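Local coordinates for protein cellulase (Clostridium cellulovorans, PDB 6UI3) that is an endoglucanase of glycoside hydrolase family 5 with broad substrate specificity, probably hydrolysing cellulose and related plant cell-wall polysaccharides through its TIM-barrel catalytic domain, at residues Ala58-Val63 / Glu330-Met335. Residues are numbered along the deposited sequence; the frame is centred on the assembly and turned at random.
Sequences AGFNTV and ELVQAM
F60 meets the helix containing V332 and M335 with two different corners of its ring. F60 CE1 lies 4.1 Å from CG1 of V332, while F60 CE2 lies 4.0 Å from SD of M335, so two ring carbons, each met obliquely, divide the ring between side chains about one helical turn apart. The sulfur of M335 stands 5.2 Å from the centroid of the F60 ring and 71° off its normal, an oblique Met-aromatic contact. Both M335 and F60 hold CG anti to their own carbonyl carbon and beside the backbone N; in M335 this first torsion and an extended chi2 (-176°) carry the sulfur to the ring, and the bend at chi3 turns only the terminal CE methyl. F60 and M335 are the buried residues of the contact. The A58 side is less enclosed: CG1 of V332, anti to its own backbone N, makes one close approach to A58 O at 3.8 Å, but the A58 CB methyl stands back at 4.5 Å from V332 CG1, and both residues are partly exposed. Here A58 O has a weak hydrogen bond from NZ of K336. The whole interface buries just 154 Å². G59 makes the turn possible: its positive phi (111°) closes a Schellman motif at the end of helix 49-58. The backbone then runs through F60 into strand 62-65, one of the eight parallel strands of the TIM barrel. On the barrel side, F60 packs on I25 and edge-to-face with W27, and M335 also touches I25; M335 reaches T287 of helix 280-296 as well. The contact thus fits the C-terminal helix 329-339 against the alpha-to-beta turn that leads into the second barrel strand, beside strand 25-29.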
loop_
_atom_site.group_PDB
_atom_site.type_symbol
_atom_site.label_atom_id
_atom_site.label_comp_id
_atom_site.label_asym_id
_atom_site.label_seq_id
_atom_site.Cartn_x
_atom_site.Cartn_y
_atom_site.Cartn_z
ATOM N N ALA A 58 -19.114 4.420 -3.498
ATOM C CA ALA A 58 -19.249 3.762 -2.207
ATOM C C ALA A 58 -18.533 4.495 -1.080
ATOM O O ALA A 58 -18.716 4.132 0.083
ATOM C CB ALA A 58 -18.697 2.338 -2.284
ATOM N N GLY A 59 -17.734 5.512 -1.390
ATOM C CA GLY A 59 -17.101 6.333 -0.375
ATOM C C GLY A 59 -15.600 6.194 -0.250
ATOM O O GLY A 59 -15.017 6.809 0.654
ATOM N N PHE A 60 -14.952 5.407 -1.095
ATOM C CA PHE A 60 -13.495 5.330 -1.081
ATOM C C PHE A 60 -12.883 6.548 -1.765
ATOM O O PHE A 60 -13.436 7.090 -2.731
ATOM C CB PHE A 60 -13.019 4.055 -1.779
ATOM C CG PHE A 60 -13.382 2.799 -1.036
ATOM C CD1 PHE A 60 -14.526 2.088 -1.356
ATOM C CD2 PHE A 60 -12.567 2.322 -0.016
ATOM C CE1 PHE A 60 -14.856 0.937 -0.649
ATOM C CE2 PHE A 60 -12.899 1.172 0.684
ATOM C CZ PHE A 60 -14.034 0.485 0.360
ATOM N N ASN A 61 -11.701 6.947 -1.289
ATOM C CA ASN A 61 -11.012 8.127 -1.783
ATOM C C ASN A 61 -9.591 7.868 -2.251
ATOM O O ASN A 61 -8.980 8.775 -2.835
ATOM C CB ASN A 61 -10.959 9.180 -0.662
ATOM C CG ASN A 61 -10.742 10.567 -1.170
ATOM O OD1 ASN A 61 -11.471 11.040 -2.044
ATOM N ND2 ASN A 61 -9.778 11.264 -0.586
ATOM N N THR A 62 -9.029 6.687 -1.978
ATOM C CA THR A 62 -7.642 6.357 -2.278
ATOM C C THR A 62 -7.567 4.922 -2.779
ATOM O O THR A 62 -8.171 4.022 -2.172
ATOM C CB THR A 62 -6.778 6.479 -1.008
ATOM O OG1 THR A 62 -6.693 7.839 -0.587
ATOM C CG2 THR A 62 -5.360 5.958 -1.239
ATOM N N VAL A 63 -6.822 4.700 -3.861
ATOM C CA VAL A 63 -6.567 3.361 -4.382
ATOM C C VAL A 63 -5.065 3.135 -4.495
ATOM O O VAL A 63 -4.354 3.900 -5.161
ATOM C CB VAL A 63 -7.240 3.119 -5.747
ATOM C CG1 VAL A 63 -6.819 1.754 -6.311
ATOM C CG2 VAL A 63 -8.759 3.205 -5.636
ATOM N N GLU A 330 -21.756 -4.063 4.837
ATOM C CA GLU A 330 -21.543 -3.713 6.233
ATOM C C GLU A 330 -20.081 -3.407 6.512
ATOM O O GLU A 330 -19.770 -2.652 7.437
ATOM C CB GLU A 330 -21.988 -4.864 7.137
ATOM C CG GLU A 330 -23.439 -5.303 6.976
ATOM C CD GLU A 330 -23.675 -6.434 5.954
ATOM O OE1 GLU A 330 -22.826 -6.650 5.059
ATOM O OE2 GLU A 330 -24.720 -7.090 6.065
ATOM N N LEU A 331 -19.155 -3.996 5.760
ATOM C CA LEU A 331 -17.743 -3.750 6.012
ATOM C C LEU A 331 -17.320 -2.396 5.468
ATOM O O LEU A 331 -16.469 -1.720 6.062
ATOM C CB LEU A 331 -16.891 -4.873 5.409
ATOM C CG LEU A 331 -17.109 -6.226 6.071
ATOM C CD1 LEU A 331 -16.233 -7.302 5.442
ATOM C CD2 LEU A 331 -16.882 -6.188 7.582
ATOM N N VAL A 332 -17.872 -1.993 4.326
ATOM C CA VAL A 332 -17.633 -0.643 3.837
ATOM C C VAL A 332 -18.214 0.364 4.819
ATOM O O VAL A 332 -17.585 1.377 5.159
ATOM C CB VAL A 332 -18.228 -0.469 2.425
ATOM C CG1 VAL A 332 -18.015 0.946 1.934
ATOM C CG2 VAL A 332 -17.641 -1.496 1.450
ATOM N N GLN A 333 -19.427 0.099 5.307
ATOM C CA GLN A 333 -20.041 1.007 6.264
ATOM C C GLN A 333 -19.239 1.072 7.557
ATOM O O GLN A 333 -19.170 2.130 8.190
ATOM C CB GLN A 333 -21.490 0.590 6.532
ATOM C CG GLN A 333 -22.274 1.615 7.340
ATOM C CD GLN A 333 -22.377 2.949 6.635
ATOM O OE1 GLN A 333 -22.726 3.007 5.460
ATOM N NE2 GLN A 333 -22.043 4.019 7.335
ATOM N N ALA A 334 -18.629 -0.043 7.970
ATOM C CA ALA A 334 -17.802 -0.042 9.176
ATOM C C ALA A 334 -16.591 0.862 9.015
ATOM O O ALA A 334 -16.187 1.543 9.969
ATOM C CB ALA A 334 -17.362 -1.470 9.520
ATOM N N MET A 335 -15.982 0.873 7.822
ATOM C CA MET A 335 -14.884 1.796 7.569
ATOM C C MET A 335 -15.356 3.234 7.677
ATOM O O MET A 335 -14.695 4.067 8.310
ATOM C CB MET A 335 -14.283 1.534 6.183
ATOM C CG MET A 335 -13.609 0.172 6.032
ATOM S SD MET A 335 -12.780 -0.147 4.452
ATOM C CE MET A 335 -13.069 -1.888 4.295
#